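Local structure of uncharacterized protein (Bacteroides caccae, 4R4K) at residues A[29-35]-A[115-121]. The protein is of unknown function, but has a cystatin-like fold, belongs to a family of the NTF2 clan and binds polyethylene glycol fragments in the crystal. Residues are numbered along the deposited sequence; the frame is centred on the assembly and turned at random.
With ACT (acetate ion), chain E.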
loop_
_atom_site.group_PDB
_atom_site.type_symbol
_atom_site.label_atom_id
_atom_site.label_comp_id
_atom_site.label_asym_id
_atom_site.label_seq_id
_atom_site.Cartn_x
_atom_site.Cartn_y
_atom_site.Cartn_z
ATOM N N ARG A 29 8.784 7.482 -5.424
ATOM C CA ARG A 29 7.979 8.195 -4.432
ATOM C C ARG A 29 7.563 7.363 -3.234
ATOM O O ARG A 29 6.553 7.631 -2.590
ATOM C CB ARG A 29 6.773 8.825 -5.101
ATOM C CG ARG A 29 7.115 9.898 -6.097
ATOM C CD ARG A 29 8.005 10.998 -5.517
ATOM N NE ARG A 29 8.052 12.125 -6.431
ATOM C CZ ARG A 29 7.116 13.065 -6.532
ATOM N NH1 ARG A 29 6.046 13.088 -5.740
ATOM N NH2 ARG A 29 7.253 14.001 -7.448
ATOM N N ILE A 30 8.374 6.370 -2.914
ATOM C CA ILE A 30 8.179 5.589 -1.718
ATOM C C ILE A 30 9.458 5.671 -0.901
ATOM O O ILE A 30 10.545 5.464 -1.444
ATOM C CB ILE A 30 7.856 4.125 -2.038
ATOM C CG1 ILE A 30 6.614 4.052 -2.946
ATOM C CG2 ILE A 30 7.630 3.384 -0.726
ATOM C CD1 ILE A 30 6.395 2.714 -3.618
ATOM N N LYS A 31 9.323 6.028 0.375
ATOM C CA LYS A 31 10.483 6.137 1.262
ATOM C C LYS A 31 10.741 4.814 1.991
ATOM O O LYS A 31 10.151 4.539 3.022
ATOM C CB LYS A 31 10.308 7.296 2.244
ATOM C CG LYS A 31 10.427 8.668 1.567
ATOM C CD LYS A 31 10.298 9.823 2.549
ATOM C CE LYS A 31 10.885 11.139 2.020
ATOM N NZ LYS A 31 12.033 10.975 1.079
ATOM N N PHE A 32 11.618 3.997 1.416
ATOM C CA PHE A 32 12.003 2.714 1.967
ATOM C C PHE A 32 13.190 2.880 2.909
ATOM O O PHE A 32 14.056 3.715 2.654
ATOM C CB PHE A 32 12.408 1.749 0.843
ATOM C CG PHE A 32 11.290 1.398 -0.107
ATOM C CD1 PHE A 32 10.253 0.562 0.294
ATOM C CD2 PHE A 32 11.285 1.869 -1.438
ATOM C CE1 PHE A 32 9.238 0.225 -0.579
ATOM C CE2 PHE A 32 10.260 1.523 -2.325
ATOM C CZ PHE A 32 9.238 0.704 -1.898
ATOM N N PRO A 33 13.268 2.046 3.965
ATOM C CA PRO A 33 12.286 1.034 4.345
ATOM C C PRO A 33 11.112 1.714 4.986
ATOM O O PRO A 33 11.255 2.788 5.573
ATOM C CB PRO A 33 13.031 0.162 5.368
ATOM C CG PRO A 33 14.105 1.042 5.900
ATOM C CD PRO A 33 14.491 1.974 4.792
ATOM N N LEU A 34 9.924 1.147 4.819
ATOM C CA LEU A 34 8.738 1.807 5.326
ATOM C C LEU A 34 8.754 1.848 6.848
ATOM O O LEU A 34 9.483 1.086 7.501
ATOM C CB LEU A 34 7.479 1.129 4.795
ATOM C CG LEU A 34 7.346 1.172 3.270
ATOM C CD1 LEU A 34 6.156 0.339 2.842
ATOM C CD2 LEU A 34 7.230 2.597 2.759
ATOM N N LYS A 35 7.962 2.749 7.408
ATOM C CA LYS A 35 7.980 2.979 8.849
ATOM C C LYS A 35 7.661 1.722 9.663
ATOM O O LYS A 35 8.293 1.473 10.691
ATOM C CB LYS A 35 7.038 4.115 9.236
ATOM C CG LYS A 35 7.599 5.491 8.916
ATOM C CD LYS A 35 6.892 6.593 9.687
ATOM C CE LYS A 35 5.526 6.906 9.104
ATOM N NZ LYS A 35 4.824 7.978 9.871
ATOM N N LYS A 115 6.991 17.476 -2.403
ATOM C CA LYS A 115 6.634 16.256 -3.130
ATOM C C LYS A 115 5.925 15.280 -2.201
ATOM O O LYS A 115 6.239 15.179 -1.026
ATOM C CB LYS A 115 7.880 15.603 -3.705
ATOM C CG LYS A 115 8.587 16.413 -4.770
ATOM C CD LYS A 115 9.809 15.666 -5.287
ATOM C CE LYS A 115 10.499 16.402 -6.412
ATOM N NZ LYS A 115 11.698 15.656 -6.870
ATOM N N TRP A 116 4.983 14.534 -2.762
ATOM C CA TRP A 116 4.298 13.482 -2.021
ATOM C C TRP A 116 5.066 12.169 -2.082
ATOM O O TRP A 116 5.616 11.805 -3.129
ATOM C CB TRP A 116 2.899 13.275 -2.571
ATOM C CG TRP A 116 1.962 14.385 -2.236
ATOM C CD1 TRP A 116 1.638 15.440 -3.028
ATOM C CD2 TRP A 116 1.174 14.512 -1.052
ATOM N NE1 TRP A 116 0.720 16.230 -2.398
ATOM C CE2 TRP A 116 0.404 15.681 -1.186
ATOM C CE3 TRP A 116 1.050 13.760 0.115
ATOM C CZ2 TRP A 116 -0.468 16.129 -0.190
ATOM C CZ3 TRP A 116 0.169 14.187 1.092
ATOM C CH2 TRP A 116 -0.583 15.362 0.936
ATOM N N TYR A 117 5.086 11.483 -0.952
ATOM C CA TYR A 117 5.667 10.164 -0.831
ATOM C C TYR A 117 4.772 9.253 -0.010
ATOM O O TYR A 117 4.056 9.703 0.897
ATOM C CB TYR A 117 6.998 10.217 -0.098
ATOM C CG TYR A 117 8.048 10.977 -0.793
ATOM C CD1 TYR A 117 8.138 12.336 -0.610
ATOM C CD2 TYR A 117 8.982 10.357 -1.620
ATOM C CE1 TYR A 117 9.109 13.043 -1.254
ATOM C CE2 TYR A 117 9.955 11.068 -2.282
ATOM C CZ TYR A 117 10.011 12.419 -2.069
ATOM O OH TYR A 117 10.948 13.154 -2.719
ATOM N N VAL A 118 4.875 7.970 -0.319
ATOM C CA VAL A 118 4.375 6.941 0.585
ATOM C C VAL A 118 5.434 6.728 1.655
ATOM O O VAL A 118 6.598 6.520 1.327
ATOM C CB VAL A 118 4.099 5.631 -0.153
ATOM C CG1 VAL A 118 3.821 4.508 0.850
ATOM C CG2 VAL A 118 2.922 5.828 -1.084
ATOM N N VAL A 119 5.027 6.844 2.915
ATOM C CA VAL A 119 5.934 6.620 4.042
ATOM C C VAL A 119 5.636 5.372 4.855
ATOM O O VAL A 119 6.491 4.919 5.622
ATOM C CB VAL A 119 6.002 7.836 4.978
ATOM C CG1 VAL A 119 6.529 9.057 4.225
ATOM C CG2 VAL A 119 4.661 8.120 5.633
ATOM N N ASP A 120 4.440 4.796 4.703
ATOM C CA ASP A 120 4.134 3.558 5.379
ATOM C C ASP A 120 3.032 2.835 4.645
ATOM O O ASP A 120 2.238 3.452 3.910
ATOM C CB ASP A 120 3.744 3.795 6.834
ATOM C CG ASP A 120 4.044 2.589 7.733
ATOM O OD1 ASP A 120 4.612 1.566 7.272
ATOM O OD2 ASP A 120 3.690 2.670 8.929
ATOM N N CYS A 121 2.997 1.533 4.836
ATOM C CA CYS A 121 1.980 0.721 4.218
ATOM C C CYS A 121 1.811 -0.576 5.005
ATOM O O CYS A 121 2.790 -1.166 5.470
ATOM C CB CYS A 121 2.350 0.413 2.780
ATOM S SG CYS A 121 1.229 -0.720 1.913
HETATM C C ACT E . 10.352 13.754 -10.268
HETATM O O ACT E . 9.373 14.169 -9.632
HETATM O OXT ACT E . 11.461 14.314 -10.163
HETATM C CH3 ACT E . 10.198 12.569 -11.175
HETATM O O HOH W 1 9.092 5.749 5.366
#
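K31 lies across the ring of Y117, and following it outward from the backbone shows how. Its CB starts beside V118 O, CG reaches Y117 CD2 at 3.9 Å, and CD passes near both Y117 CG and V119 CG1. The side chain is modelled in two conformers; in the one described, CE sits over the middle of the ring as a CH-pi contact, and a bend at the last torsion (chi4 -30°) keeps NZ above the same face, 4.0 Å from the Y117 ring centroid, a cation-pi contact that is probably only partly occupied. R29 CD makes an off-centre CH-pi contact with this ring. Beyond it, R29 NH1 donates to a lone pair of W116 O at 2.9 Å, K115 CB lies over one guanidinium face, and NH2 hydrogen-bonds an acetate, probably from the crystallisation liquor, and forms a salt bridge with E10.

The backbones form a single bridge at I30 and V118: V118 N donates to R29 O (2.8 Å), and K31 N to V118 O, almost straight at 176°. Further on the chains part, and a water donates to both K31 O and V119 O. K35 N also reaches V119 O, a longer bond of 3.2 Å, while L34 CD1 packs on C121 CB.

V119 and D120 both face E107 in a classic beta bulge between strands 104-110 and 116-123. The loop after helix 23-28 runs along the outer side of edge strand 116-123, across from strand 104-110, with F19 of helix 12-21 against I30 and V118.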